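Long-range contacts in alternansucrase (Leuconostoc mesenteroides, PDB 6HVG), which belongs to glycoside hydrolase family 70, joining a TIM-barrel-type domain to repeats of the choline-binding and cell-wall-binding kind: residues N614-R619 and G1149-A1154; N146-F151 and N177-K182; R349-G354 and V1363-G1368; V1169-R1174 and F1187-Y1192; G381-S386 and A1290-I1295. All blocks are in the same frame, centred on the assembly; numbering follows the deposited sequence.

Contact 1. Residues N614-R619 and G1149-A1154; sequences NFDGIR and GMQAIA
Ala-1154 lays its CB over one face of the Phe-615 ring, offset toward the rim on the CG side and 3.7 Å from the ring centroid, a CH-pi contact. With CG anti to the carbonyl carbon (chi1 -77°), the ring sets this face on Ala-1154 and brings CD1 to Ala-1152 CB at 3.9 Å; Met-601 and Ile-1142 from two helices also pack on it. Asp-616 holds Ala-1152 at both ends of its backbone. Its OD2 accepts from Ala-1152 N at 2.7 Å, nearly straight (164°), through the anti lone pair, and is also bonded to His-1146 NE2. Asp-616 N in turn donates to Ala-1152 O at 2.8 Å, an oxygen that Gly-617 N reaches only weakly. The ladder continues from Ala-1154 N to Gly-617 O (3.0 Å) and from Arg-619 N to Ala-1154 O (2.9 Å). Beyond it, Arg-619 NH1 forms salt bridges with Asp-1155 and Asp-621. Neighbouring parallel strands, with helices 587-601 and 1135-1147 packed on Phe-615, are characteristic of the (beta/alpha)8 barrel.

Contact 2. Residues N146-F151 and N177-K182; sequences NHNGYF and NGYQVK
Tyr-150 and Tyr-179 form an offset stack, their ring planes 9° apart and their centroids separated by 4.7 Å. Tyr-179 CD2 lies over one face of the Tyr-150 ring, while His-147 O sits at that ring's edge. Tyr-150 CG stands anti to the carbonyl carbon (chi1 -67°), which places the ring over Tyr-179. The two side chains run at about a right angle to each other, which brings Tyr-150 CB over the face of Tyr-179, 3.8 Å from its centroid, as a CH-pi contact. Phe-151 has Asn-146 ND2 over one face; Lys-182 NZ, bonded to Val-198 O, comes obliquely to within 3.9 Å of its CD2. Between the tyrosine stack and Phe-151, Gln-180 N makes a weak, bent bond to Phe-151 O (2.8 Å, 127°). In an Asx turn, Tyr-179 N donates to Asn-177 OD1 at 3.2 Å. Tyr-150 closes the type I' turn linking strands 144-147 and 150-153 as a hairpin. Against it lies the loop joining strands 170-174 and 185-188, whose Val-181 backbone bonds to Tyr-173.

Contact 3. Residues R349-G354 and V1363-G1368; sequences RKNYAG and VELRKG
Asn-351 drives its amide into the bend at Arg-1366 and Lys-1367 and spends ND2 on two carbonyls. The bond to Arg-1366 O is 2.6 Å long and lies in the amide plane of the asparagine, with an angle of 151° at the hydrogen; the one to Lys-1367 O is weak and more bent, at 2.9 Å. CG stands anti to the backbone N (chi1 -167°), which carries the amide across to the other segment. OD1 is hydrogen-bonded to Tyr-362 OH and also accepts from a water at 3.1 Å, which reaches Arg-1366 N weakly. The oxygen also passes 3.6 Å from Leu-1365 CD1, as the asparagine and leucine side chains run antiparallel alongside one another. The second leucine branch, CD2, meets Ala-353 CB at 4.0 Å. Closing the first shell, Gly-1368 CA approaches Asn-351 O at 3.6 Å.

Both segments carry a G1 beta bulge here, which probably helps place these groups: Asn-351 and Tyr-352 both face Phe-363, while Lys-1367 and Gly-1368 both face Phe-1380. Further out, Arg-1366 NE is salt-bridged to Glu-1364 OE2, and its guanidinium group makes a cation-pi contact with Trp-1323. Leu-1365 packs on Tyr-1357 of strand 1354-1357 and Phe-1380 of strand 1377-1380, and Ala-353 on strand 352-355 shares backbone bonds with Phe-1369 and Thr-1371 of strand 1368-1371.

Contact 4. Residues V1169-R1174 and F1187-Y1192; sequences VVTATR and FVNLLY
Thr-1173 OG1 is gripped by Asn-1189 N, which donates to it at 3.2 Å along an almost straight line (170°), and by a water 2.6 Å away. That water also donates to Asn-1189 OD1, so the side-by-side threonine and asparagine are bridged as well as directly joined. OG1 lies anti to the carbonyl carbon (chi1 -58°), which turns it to the backbone N of a G1 beta bulge: Asn-1189 and Leu-1190 both face Ala-1172. Past the bulge the antiparallel ladder is regular, with Ala-1172 N to Leu-1190 O and Val-1170 N to Tyr-1192 O each at 2.8 Å. Arg-1174 N to Phe-1187 O (3.0 Å) ties the other end. The Phe-1187 ring presents its edge to Ala-1172 O, touches Ala-1172 CB through CE1 at 3.9 Å, and carries Leu-1190 CD1 over one face. On the face shared by Val-1170, Ala-1172 and Tyr-1192, side chains meet Tyr-537 and Leu-535 of the adjacent strand 534-537. Thr-1173 backbone-bonds to Ala-536 of that strand, leaving strand 1190-1197 outermost.

Contact 5. Residues G381-S386 and A1290-I1295; sequences GLVSQS and AQTGFI
Val-383 and Thr-1292 are the hydrogen-bonded pair of a small two-stranded antiparallel sheet that joins chain segments about 900 residues apart. Val-383 N donates to Thr-1292 O at 3.1 Å, and Thr-1292 N returns a bond of 3.0 Å to Val-383 O. Gln-385 N adds a third, to Ala-1290 O at 3.2 Å. A packed patch lies on the side touched by Gln-474 of helix 474-495. There the amide of Gln-385 rests against Thr-1292 CG2 (CD at 3.7 Å), and its OE1 and NE2 are held by Asn-478 and Ile-1306 O. Thr-1292 OG1, anti to its own nitrogen (chi1 -178°), turns to Tyr-1304 O. Exposed Ser-384, bonded to Asp-1289, and the outer part of Gln-1291 form the loose portion: their nearest approach is Ser-384 CA to Gln-1291 CG, 4.1 Å. The tight end, by contrast, is built on Leu-382, whose CD1 lies 3.8 Å from Gln-1291 CB and whose CD2 lies 3.5 Å from Ile-1295 CD1.

Contacts 1 and 4 belong to the family 70 domain, one in its parallel barrel and the other in an antiparallel sheet, with nearest atoms about 24 Å apart. The bound calcium ion probably ties these regions together: of its ligands Glu-575, Asp-581, Asn-625 and Asp-1159, Asp-581 is on strand 580-582 of the antiparallel sheet, and the Arg-619 side chain of contact 1 is about 14 Å from the ion. Contacts 3 and 5 pair chain preceding the barrel strands with chain following them in sequence, enclosing contacts 1 and 4; their nearest atoms are about 9 Å apart. Contact 2, formed earlier in the chain, is remote, its centre about 83 Å from that of contact 5.

Contact 1. Residues N614-R619 and G1149-A1154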
# COMPACT_ATOMS: atom_id res chain seq x y z
N ASN A 614 12.71 33.79 -3.18
CA ASN A 614 11.33 33.36 -2.87
C ASN A 614 10.76 32.38 -3.89
O ASN A 614 10.98 32.53 -5.07
CB ASN A 614 10.39 34.57 -2.83
CG ASN A 614 10.60 35.44 -1.61
OD1 ASN A 614 11.24 35.04 -0.64
ND2 ASN A 614 10.04 36.63 -1.64
N PHE A 615 10.03 31.38 -3.43
CA PHE A 615 9.39 30.42 -4.35
C PHE A 615 8.34 31.17 -5.18
O PHE A 615 7.75 32.13 -4.70
CB PHE A 615 8.71 29.27 -3.56
CG PHE A 615 9.67 28.22 -3.03
CD1 PHE A 615 10.21 27.25 -3.88
CD2 PHE A 615 9.98 28.16 -1.69
CE1 PHE A 615 11.05 26.27 -3.40
CE2 PHE A 615 10.82 27.19 -1.20
CZ PHE A 615 11.37 26.24 -2.06
N ASP A 616 8.11 30.72 -6.40
CA ASP A 616 7.18 31.41 -7.33
C ASP A 616 5.85 30.72 -7.50
O ASP A 616 4.85 31.37 -7.75
CB ASP A 616 7.80 31.56 -8.72
CG ASP A 616 9.17 32.20 -8.68
OD1 ASP A 616 9.26 33.45 -8.57
OD2 ASP A 616 10.14 31.43 -8.70
N GLY A 617 5.86 29.39 -7.43
CA GLY A 617 4.65 28.61 -7.59
C GLY A 617 4.66 27.44 -6.64
O GLY A 617 5.62 27.25 -5.92
N ILE A 618 3.61 26.64 -6.67
CA ILE A 618 3.52 25.46 -5.79
C ILE A 618 3.09 24.20 -6.54
O ILE A 618 2.47 24.27 -7.57
CB ILE A 618 2.52 25.69 -4.64
CG1 ILE A 618 1.14 26.00 -5.22
CG2 ILE A 618 2.99 26.83 -3.73
CD1 ILE A 618 0.03 26.01 -4.18
N ARG A 619 3.43 23.07 -5.95
CA ARG A 619 2.82 21.80 -6.27
C ARG A 619 1.98 21.40 -5.06
O ARG A 619 2.45 21.47 -3.92
CB ARG A 619 3.90 20.76 -6.49
CG ARG A 619 3.40 19.32 -6.59
CD ARG A 619 4.59 18.35 -6.61
NE ARG A 619 4.19 16.94 -6.65
CZ ARG A 619 3.80 16.21 -5.60
NH1 ARG A 619 3.75 16.75 -4.39
NH2 ARG A 619 3.45 14.94 -5.77
N GLY A 1149 16.38 33.12 -15.11
CA GLY A 1149 15.02 33.28 -15.64
C GLY A 1149 14.13 32.07 -15.48
O GLY A 1149 13.21 31.86 -16.25
N MET A 1150 14.39 31.29 -14.44
CA MET A 1150 13.56 30.14 -14.09
C MET A 1150 12.85 30.39 -12.78
O MET A 1150 13.37 31.06 -11.90
CB MET A 1150 14.41 28.89 -13.94
CG MET A 1150 14.89 28.33 -15.26
SD MET A 1150 15.89 26.86 -15.04
CE MET A 1150 17.45 27.61 -14.60
N GLN A 1151 11.65 29.83 -12.66
CA GLN A 1151 10.88 29.87 -11.43
C GLN A 1151 11.21 28.71 -10.51
O GLN A 1151 11.73 27.70 -10.95
CB GLN A 1151 9.39 29.81 -11.75
CG GLN A 1151 8.82 31.00 -12.50
CD GLN A 1151 7.37 30.77 -12.84
OE1 GLN A 1151 6.63 30.11 -12.09
NE2 GLN A 1151 6.94 31.32 -13.96
N ALA A 1152 10.89 28.85 -9.24
CA ALA A 1152 11.09 27.78 -8.26
C ALA A 1152 9.75 27.35 -7.67
O ALA A 1152 8.97 28.18 -7.15
CB ALA A 1152 12.04 28.22 -7.15
N ILE A 1153 9.50 26.05 -7.73
CA ILE A 1153 8.25 25.49 -7.21
C ILE A 1153 8.45 24.89 -5.83
O ILE A 1153 9.34 24.07 -5.62
CB ILE A 1153 7.66 24.42 -8.16
CG1 ILE A 1153 7.00 25.08 -9.36
CG2 ILE A 1153 6.63 23.58 -7.47
CD1 ILE A 1153 6.81 24.12 -10.52
N ALA A 1154 7.60 25.30 -4.91
CA ALA A 1154 7.57 24.77 -3.56
C ALA A 1154 6.61 23.59 -3.49
O ALA A 1154 5.50 23.70 -3.96
CB ALA A 1154 7.10 25.85 -2.59

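Contact 2. Residues N146-F151 and N177-K182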
# COMPACT_ATOMS: atom_id res chain seq x y z
N ASN A 146 12.40 -18.11 -32.17
CA ASN A 146 11.63 -19.27 -32.56
C ASN A 146 11.75 -19.54 -34.06
O ASN A 146 11.39 -18.69 -34.87
CB ASN A 146 10.16 -19.08 -32.18
CG ASN A 146 9.26 -20.16 -32.76
OD1 ASN A 146 9.06 -20.23 -33.97
ND2 ASN A 146 8.70 -21.00 -31.89
N HIS A 147 12.26 -20.71 -34.43
CA HIS A 147 12.35 -21.08 -35.84
C HIS A 147 11.58 -22.37 -36.09
O HIS A 147 11.85 -23.40 -35.46
CB HIS A 147 13.82 -21.26 -36.32
CG HIS A 147 14.71 -20.09 -36.01
ND1 HIS A 147 16.03 -20.24 -35.65
CD2 HIS A 147 14.45 -18.77 -35.97
CE1 HIS A 147 16.55 -19.05 -35.41
NE2 HIS A 147 15.62 -18.14 -35.60
N ASN A 148 10.61 -22.31 -37.00
CA ASN A 148 9.85 -23.49 -37.44
C ASN A 148 9.18 -24.24 -36.30
O ASN A 148 9.16 -25.46 -36.29
CB ASN A 148 10.76 -24.44 -38.23
CG ASN A 148 11.57 -23.71 -39.28
OD1 ASN A 148 11.31 -22.54 -39.58
ND2 ASN A 148 12.56 -24.38 -39.84
N GLY A 149 8.64 -23.49 -35.34
CA GLY A 149 7.98 -24.09 -34.20
C GLY A 149 8.91 -24.47 -33.05
O GLY A 149 8.48 -25.12 -32.10
N TYR A 150 10.16 -24.02 -33.10
CA TYR A 150 11.11 -24.38 -32.06
C TYR A 150 11.84 -23.17 -31.51
O TYR A 150 12.16 -22.24 -32.26
CB TYR A 150 12.11 -25.37 -32.60
CG TYR A 150 11.51 -26.70 -32.92
CD1 TYR A 150 11.38 -27.69 -31.94
CD2 TYR A 150 11.07 -26.99 -34.21
CE1 TYR A 150 10.83 -28.92 -32.22
CE2 TYR A 150 10.53 -28.24 -34.51
CZ TYR A 150 10.41 -29.19 -33.51
OH TYR A 150 9.88 -30.42 -33.79
N PHE A 151 12.12 -23.20 -30.21
CA PHE A 151 12.92 -22.16 -29.58
C PHE A 151 14.41 -22.40 -29.69
O PHE A 151 14.91 -23.48 -29.38
CB PHE A 151 12.52 -21.97 -28.14
CG PHE A 151 11.22 -21.26 -27.97
CD1 PHE A 151 11.20 -19.90 -27.69
CD2 PHE A 151 10.01 -21.93 -28.12
CE1 PHE A 151 9.99 -19.22 -27.54
CE2 PHE A 151 8.80 -21.26 -27.96
CZ PHE A 151 8.80 -19.91 -27.68
N ASN A 177 20.92 -29.30 -33.76
CA ASN A 177 20.40 -28.20 -34.61
C ASN A 177 20.15 -26.87 -33.86
O ASN A 177 19.91 -25.86 -34.51
CB ASN A 177 19.14 -28.63 -35.39
CG ASN A 177 18.08 -29.30 -34.50
OD1 ASN A 177 18.03 -29.10 -33.28
ND2 ASN A 177 17.23 -30.10 -35.12
N GLY A 178 20.19 -26.89 -32.53
CA GLY A 178 20.05 -25.68 -31.70
C GLY A 178 18.65 -25.50 -31.14
O GLY A 178 18.36 -24.51 -30.46
N TYR A 179 17.78 -26.46 -31.43
CA TYR A 179 16.39 -26.40 -30.96
C TYR A 179 16.31 -26.79 -29.49
O TYR A 179 17.11 -27.60 -29.00
CB TYR A 179 15.50 -27.32 -31.79
CG TYR A 179 15.35 -26.92 -33.25
CD1 TYR A 179 15.55 -25.60 -33.66
CD2 TYR A 179 14.97 -27.85 -34.20
CE1 TYR A 179 15.39 -25.23 -34.99
CE2 TYR A 179 14.82 -27.49 -35.54
CZ TYR A 179 15.03 -26.18 -35.92
OH TYR A 179 14.88 -25.79 -37.23
N GLN A 180 15.33 -26.22 -28.81
CA GLN A 180 15.13 -26.50 -27.40
C GLN A 180 14.17 -27.65 -27.23
O GLN A 180 13.14 -27.73 -27.89
CB GLN A 180 14.60 -25.27 -26.68
CG GLN A 180 14.35 -25.49 -25.20
CD GLN A 180 13.83 -24.25 -24.50
OE1 GLN A 180 13.86 -23.15 -25.05
NE2 GLN A 180 13.37 -24.42 -23.25
N VAL A 181 14.54 -28.54 -26.30
CA VAL A 181 13.80 -29.77 -26.03
C VAL A 181 12.85 -29.57 -24.88
O VAL A 181 13.23 -29.05 -23.86
CB VAL A 181 14.77 -30.91 -25.68
CG1 VAL A 181 14.02 -32.20 -25.42
CG2 VAL A 181 15.77 -31.12 -26.81
N LYS A 182 11.61 -30.01 -25.06
CA LYS A 182 10.58 -29.91 -24.05
C LYS A 182 9.81 -31.22 -23.93
O LYS A 182 9.49 -31.87 -24.93
CB LYS A 182 9.62 -28.80 -24.39
CG LYS A 182 10.21 -27.44 -24.16
CD LYS A 182 9.24 -26.33 -24.53
CE LYS A 182 9.94 -24.98 -24.62
NZ LYS A 182 8.97 -23.91 -24.97

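Contact 3. Residues R349-G354 and V1363-G1368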
# COMPACT_ATOMS: atom_id res chain seq x y z
N ARG A 349 -23.07 -34.31 16.08
CA ARG A 349 -23.14 -32.85 16.22
C ARG A 349 -22.42 -32.40 17.49
O ARG A 349 -22.82 -32.76 18.61
CB ARG A 349 -24.59 -32.39 16.23
CG ARG A 349 -25.41 -32.98 15.10
CD ARG A 349 -24.77 -32.66 13.75
NE ARG A 349 -24.58 -31.22 13.61
CZ ARG A 349 -25.35 -30.40 12.89
NH1 ARG A 349 -26.38 -30.84 12.20
NH2 ARG A 349 -25.06 -29.10 12.85
N LYS A 350 -21.36 -31.64 17.30
CA LYS A 350 -20.59 -31.12 18.38
C LYS A 350 -20.82 -29.63 18.46
O LYS A 350 -21.14 -29.00 17.48
CB LYS A 350 -19.11 -31.42 18.14
CG LYS A 350 -18.78 -32.91 17.94
CD LYS A 350 -17.28 -33.11 17.87
CE LYS A 350 -16.93 -34.53 17.48
NZ LYS A 350 -15.52 -34.58 17.03
N ASN A 351 -20.64 -29.09 19.67
CA ASN A 351 -20.95 -27.70 20.01
C ASN A 351 -22.35 -27.31 19.56
O ASN A 351 -22.55 -26.31 18.90
CB ASN A 351 -19.90 -26.76 19.45
CG ASN A 351 -20.00 -25.35 20.04
OD1 ASN A 351 -20.28 -25.16 21.25
ND2 ASN A 351 -19.75 -24.35 19.20
N TYR A 352 -23.32 -28.13 19.97
CA TYR A 352 -24.71 -28.02 19.52
C TYR A 352 -25.60 -27.96 20.77
O TYR A 352 -25.58 -28.87 21.60
CB TYR A 352 -25.07 -29.25 18.67
CG TYR A 352 -26.37 -29.17 17.90
CD1 TYR A 352 -27.60 -29.41 18.53
CD2 TYR A 352 -26.38 -28.90 16.55
CE1 TYR A 352 -28.80 -29.35 17.82
CE2 TYR A 352 -27.57 -28.85 15.84
CZ TYR A 352 -28.79 -29.07 16.48
OH TYR A 352 -29.98 -29.02 15.77
N ALA A 353 -26.38 -26.89 20.87
CA ALA A 353 -27.33 -26.75 21.96
C ALA A 353 -28.73 -27.05 21.47
O ALA A 353 -29.10 -26.66 20.39
CB ALA A 353 -27.28 -25.32 22.50
N GLY A 354 -29.51 -27.75 22.28
CA GLY A 354 -30.93 -27.93 21.98
C GLY A 354 -31.74 -28.72 22.98
O GLY A 354 -31.19 -29.42 23.82
N VAL A 1363 -23.60 -19.72 30.12
CA VAL A 1363 -22.54 -19.81 29.13
C VAL A 1363 -23.10 -19.39 27.78
O VAL A 1363 -24.19 -19.82 27.36
CB VAL A 1363 -22.02 -21.26 29.01
CG1 VAL A 1363 -21.00 -21.38 27.89
CG2 VAL A 1363 -21.39 -21.73 30.31
N GLU A 1364 -22.36 -18.56 27.08
CA GLU A 1364 -22.73 -18.11 25.74
C GLU A 1364 -22.29 -19.15 24.71
O GLU A 1364 -21.16 -19.67 24.77
CB GLU A 1364 -22.15 -16.69 25.51
CG GLU A 1364 -21.63 -16.30 24.15
CD GLU A 1364 -21.11 -14.86 24.14
OE1 GLU A 1364 -21.57 -14.04 24.96
OE2 GLU A 1364 -20.23 -14.53 23.31
N LEU A 1365 -23.21 -19.52 23.81
CA LEU A 1365 -22.90 -20.46 22.72
C LEU A 1365 -22.15 -19.70 21.63
O LEU A 1365 -22.52 -18.57 21.29
CB LEU A 1365 -24.18 -21.07 22.14
CG LEU A 1365 -24.07 -22.11 21.02
CD1 LEU A 1365 -23.42 -23.39 21.51
CD2 LEU A 1365 -25.43 -22.41 20.45
N ARG A 1366 -21.09 -20.32 21.13
CA ARG A 1366 -20.19 -19.70 20.16
C ARG A 1366 -19.77 -20.68 19.08
O ARG A 1366 -19.32 -21.79 19.40
CB ARG A 1366 -18.93 -19.22 20.86
CG ARG A 1366 -19.14 -18.17 21.91
CD ARG A 1366 -17.81 -17.81 22.60
NE ARG A 1366 -17.67 -16.36 22.53
CZ ARG A 1366 -16.53 -15.70 22.32
NH1 ARG A 1366 -15.38 -16.36 22.16
NH2 ARG A 1366 -16.55 -14.36 22.28
N LYS A 1367 -19.91 -20.29 17.81
CA LYS A 1367 -19.44 -21.08 16.68
C LYS A 1367 -20.23 -22.39 16.62
O LYS A 1367 -19.68 -23.47 16.49
CB LYS A 1367 -17.91 -21.32 16.79
CG LYS A 1367 -17.21 -21.50 15.45
CD LYS A 1367 -15.74 -21.90 15.58
CE LYS A 1367 -15.10 -22.07 14.20
NZ LYS A 1367 -15.06 -20.78 13.45
N GLY A 1368 -21.55 -22.28 16.69
CA GLY A 1368 -22.40 -23.47 16.74
C GLY A 1368 -23.89 -23.22 16.65
O GLY A 1368 -24.35 -22.08 16.74
O HOH W 1 -19.75 -22.75 23.18

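Contact 4. Residues V1169-R1174 and F1187-Y1192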
# COMPACT_ATOMS: atom_id res chain seq x y z
N VAL A 1169 -4.39 11.18 24.77
CA VAL A 1169 -5.34 10.08 24.72
C VAL A 1169 -6.48 10.52 23.83
O VAL A 1169 -7.17 11.48 24.14
CB VAL A 1169 -5.85 9.66 26.12
CG1 VAL A 1169 -6.92 8.59 26.00
CG2 VAL A 1169 -4.70 9.15 26.96
N VAL A 1170 -6.67 9.80 22.73
CA VAL A 1170 -7.74 10.07 21.77
C VAL A 1170 -8.80 8.97 21.87
O VAL A 1170 -8.53 7.90 22.44
CB VAL A 1170 -7.21 10.09 20.29
CG1 VAL A 1170 -6.07 11.09 20.14
CG2 VAL A 1170 -6.78 8.70 19.82
N THR A 1171 -9.98 9.24 21.33
CA THR A 1171 -11.01 8.22 21.12
C THR A 1171 -10.97 7.80 19.65
O THR A 1171 -11.19 8.63 18.76
CB THR A 1171 -12.41 8.75 21.47
OG1 THR A 1171 -12.50 8.97 22.87
CG2 THR A 1171 -13.47 7.74 21.10
N ALA A 1172 -10.71 6.53 19.39
CA ALA A 1172 -10.35 6.08 18.06
C ALA A 1172 -11.17 4.92 17.57
O ALA A 1172 -11.50 4.01 18.33
CB ALA A 1172 -8.87 5.72 18.01
N THR A 1173 -11.46 4.93 16.28
CA THR A 1173 -12.13 3.84 15.59
C THR A 1173 -11.25 3.36 14.45
O THR A 1173 -10.65 4.17 13.75
CB THR A 1173 -13.47 4.31 15.02
OG1 THR A 1173 -14.29 4.81 16.07
CG2 THR A 1173 -14.20 3.19 14.30
N ARG A 1174 -11.17 2.04 14.25
CA ARG A 1174 -10.38 1.45 13.16
C ARG A 1174 -11.09 1.61 11.84
O ARG A 1174 -12.23 1.21 11.70
CB ARG A 1174 -10.13 -0.02 13.43
CG ARG A 1174 -9.32 -0.75 12.38
CD ARG A 1174 -7.84 -0.45 12.50
NE ARG A 1174 -7.07 -1.30 11.61
CZ ARG A 1174 -7.05 -1.15 10.29
NH1 ARG A 1174 -7.72 -0.16 9.68
NH2 ARG A 1174 -6.34 -1.99 9.55
N PHE A 1187 -12.70 -2.65 17.38
CA PHE A 1187 -12.05 -1.38 17.67
C PHE A 1187 -12.94 -0.22 17.24
O PHE A 1187 -12.80 0.33 16.16
CB PHE A 1187 -10.70 -1.33 16.98
CG PHE A 1187 -9.72 -0.38 17.61
CD1 PHE A 1187 -10.02 0.97 17.78
CD2 PHE A 1187 -8.47 -0.83 18.01
CE1 PHE A 1187 -9.09 1.84 18.32
CE2 PHE A 1187 -7.54 0.04 18.53
CZ PHE A 1187 -7.86 1.38 18.70
N VAL A 1188 -13.89 0.13 18.11
CA VAL A 1188 -14.80 1.23 17.89
C VAL A 1188 -14.87 2.11 19.13
O VAL A 1188 -15.06 1.60 20.24
CB VAL A 1188 -16.18 0.70 17.52
CG1 VAL A 1188 -17.15 1.84 17.22
CG2 VAL A 1188 -16.08 -0.20 16.31
N ASN A 1189 -14.71 3.42 18.94
CA ASN A 1189 -14.74 4.40 20.02
C ASN A 1189 -13.94 4.00 21.26
O ASN A 1189 -14.40 4.22 22.37
CB ASN A 1189 -16.18 4.71 20.39
CG ASN A 1189 -16.95 5.33 19.24
OD1 ASN A 1189 -16.57 6.33 18.68
ND2 ASN A 1189 -18.07 4.75 18.92
N LEU A 1190 -12.75 3.44 21.06
CA LEU A 1190 -11.85 3.05 22.18
C LEU A 1190 -10.80 4.12 22.48
O LEU A 1190 -10.39 4.86 21.59
CB LEU A 1190 -11.10 1.75 21.87
CG LEU A 1190 -11.95 0.54 21.49
CD1 LEU A 1190 -11.04 -0.67 21.33
CD2 LEU A 1190 -13.02 0.26 22.51
N LEU A 1191 -10.37 4.19 23.73
CA LEU A 1191 -9.35 5.14 24.11
C LEU A 1191 -8.00 4.58 23.71
O LEU A 1191 -7.71 3.38 23.86
CB LEU A 1191 -9.40 5.48 25.61
CG LEU A 1191 -10.68 6.13 26.18
CD1 LEU A 1191 -10.37 6.92 27.45
CD2 LEU A 1191 -11.39 7.03 25.19
N TYR A 1192 -7.16 5.47 23.19
CA TYR A 1192 -5.90 5.09 22.56
C TYR A 1192 -4.90 6.18 22.84
O TYR A 1192 -5.27 7.35 22.90
CB TYR A 1192 -6.11 4.97 21.06
CG TYR A 1192 -5.04 4.22 20.32
CD1 TYR A 1192 -5.07 2.84 20.25
CD2 TYR A 1192 -4.05 4.88 19.64
CE1 TYR A 1192 -4.11 2.14 19.55
CE2 TYR A 1192 -3.08 4.19 18.94
CZ TYR A 1192 -3.12 2.82 18.90
OH TYR A 1192 -2.14 2.13 18.21
O HOH W 2 -16.60 5.81 15.65

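Contact 5. Residues G381-S386 and A1290-I1295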
# COMPACT_ATOMS: atom_id res chain seq x y z
N GLY A 381 -15.01 -18.38 43.11
CA GLY A 381 -16.05 -17.88 44.04
C GLY A 381 -15.66 -16.50 44.51
O GLY A 381 -14.52 -16.06 44.29
N LEU A 382 -16.59 -15.80 45.17
CA LEU A 382 -16.26 -14.45 45.62
C LEU A 382 -15.17 -14.54 46.70
O LEU A 382 -15.33 -15.29 47.66
CB LEU A 382 -17.50 -13.72 46.13
CG LEU A 382 -17.35 -12.21 46.34
CD1 LEU A 382 -17.00 -11.50 45.02
CD2 LEU A 382 -18.65 -11.64 46.89
N VAL A 383 -14.07 -13.83 46.51
CA VAL A 383 -13.01 -13.81 47.49
C VAL A 383 -12.53 -12.39 47.73
O VAL A 383 -12.55 -11.56 46.85
CB VAL A 383 -11.79 -14.69 47.13
CG1 VAL A 383 -12.19 -16.15 47.09
CG2 VAL A 383 -11.14 -14.24 45.85
N SER A 384 -12.09 -12.14 48.94
CA SER A 384 -11.50 -10.88 49.32
C SER A 384 -10.01 -10.92 49.05
O SER A 384 -9.34 -11.92 49.31
CB SER A 384 -11.74 -10.64 50.80
OG SER A 384 -11.43 -9.31 51.16
N GLN A 385 -9.48 -9.83 48.51
CA GLN A 385 -8.10 -9.81 48.14
C GLN A 385 -7.21 -9.11 49.16
O GLN A 385 -5.99 -9.34 49.16
CB GLN A 385 -7.97 -9.14 46.77
CG GLN A 385 -8.54 -10.00 45.64
CD GLN A 385 -8.16 -9.51 44.27
OE1 GLN A 385 -7.27 -10.05 43.64
NE2 GLN A 385 -8.86 -8.47 43.81
N SER A 386 -7.81 -8.30 50.03
CA SER A 386 -7.04 -7.53 50.99
C SER A 386 -6.32 -8.42 52.01
O SER A 386 -6.86 -9.44 52.45
CB SER A 386 -7.90 -6.49 51.69
OG SER A 386 -8.94 -7.07 52.42
N ALA A 1290 -11.07 -5.25 47.67
CA ALA A 1290 -11.54 -5.57 46.35
C ALA A 1290 -11.94 -7.02 46.35
O ALA A 1290 -11.11 -7.87 46.59
CB ALA A 1290 -10.43 -5.33 45.32
N GLN A 1291 -13.20 -7.32 46.11
CA GLN A 1291 -13.64 -8.69 46.08
C GLN A 1291 -13.82 -9.08 44.65
O GLN A 1291 -14.30 -8.28 43.83
CB GLN A 1291 -14.94 -8.85 46.85
CG GLN A 1291 -14.76 -8.54 48.32
CD GLN A 1291 -16.06 -8.64 49.08
OE1 GLN A 1291 -17.05 -7.99 48.72
NE2 GLN A 1291 -16.05 -9.42 50.15
N THR A 1292 -13.46 -10.31 44.33
CA THR A 1292 -13.51 -10.72 42.94
C THR A 1292 -14.03 -12.13 42.80
O THR A 1292 -13.64 -13.01 43.55
CB THR A 1292 -12.14 -10.52 42.26
OG1 THR A 1292 -12.21 -10.87 40.88
CG2 THR A 1292 -11.08 -11.34 42.93
N GLY A 1293 -14.89 -12.34 41.81
CA GLY A 1293 -15.39 -13.66 41.54
C GLY A 1293 -16.86 -13.64 41.28
O GLY A 1293 -17.52 -12.57 41.33
N PHE A 1294 -17.39 -14.83 41.03
CA PHE A 1294 -18.79 -15.03 40.80
C PHE A 1294 -19.45 -15.44 42.13
O PHE A 1294 -19.00 -16.36 42.78
CB PHE A 1294 -18.99 -16.17 39.81
CG PHE A 1294 -18.37 -15.94 38.48
CD1 PHE A 1294 -17.04 -16.19 38.28
CD2 PHE A 1294 -19.13 -15.50 37.38
CE1 PHE A 1294 -16.47 -15.98 37.03
CE2 PHE A 1294 -18.55 -15.30 36.14
CZ PHE A 1294 -17.22 -15.54 35.97
N ILE A 1295 -20.55 -14.78 42.48
CA ILE A 1295 -21.30 -15.13 43.68
C ILE A 1295 -22.77 -15.26 43.33
O ILE A 1295 -23.33 -14.38 42.73
CB ILE A 1295 -21.11 -14.08 44.78
CG1 ILE A 1295 -21.71 -14.61 46.10
CG2 ILE A 1295 -21.64 -12.72 44.34
CD1 ILE A 1295 -21.47 -13.71 47.30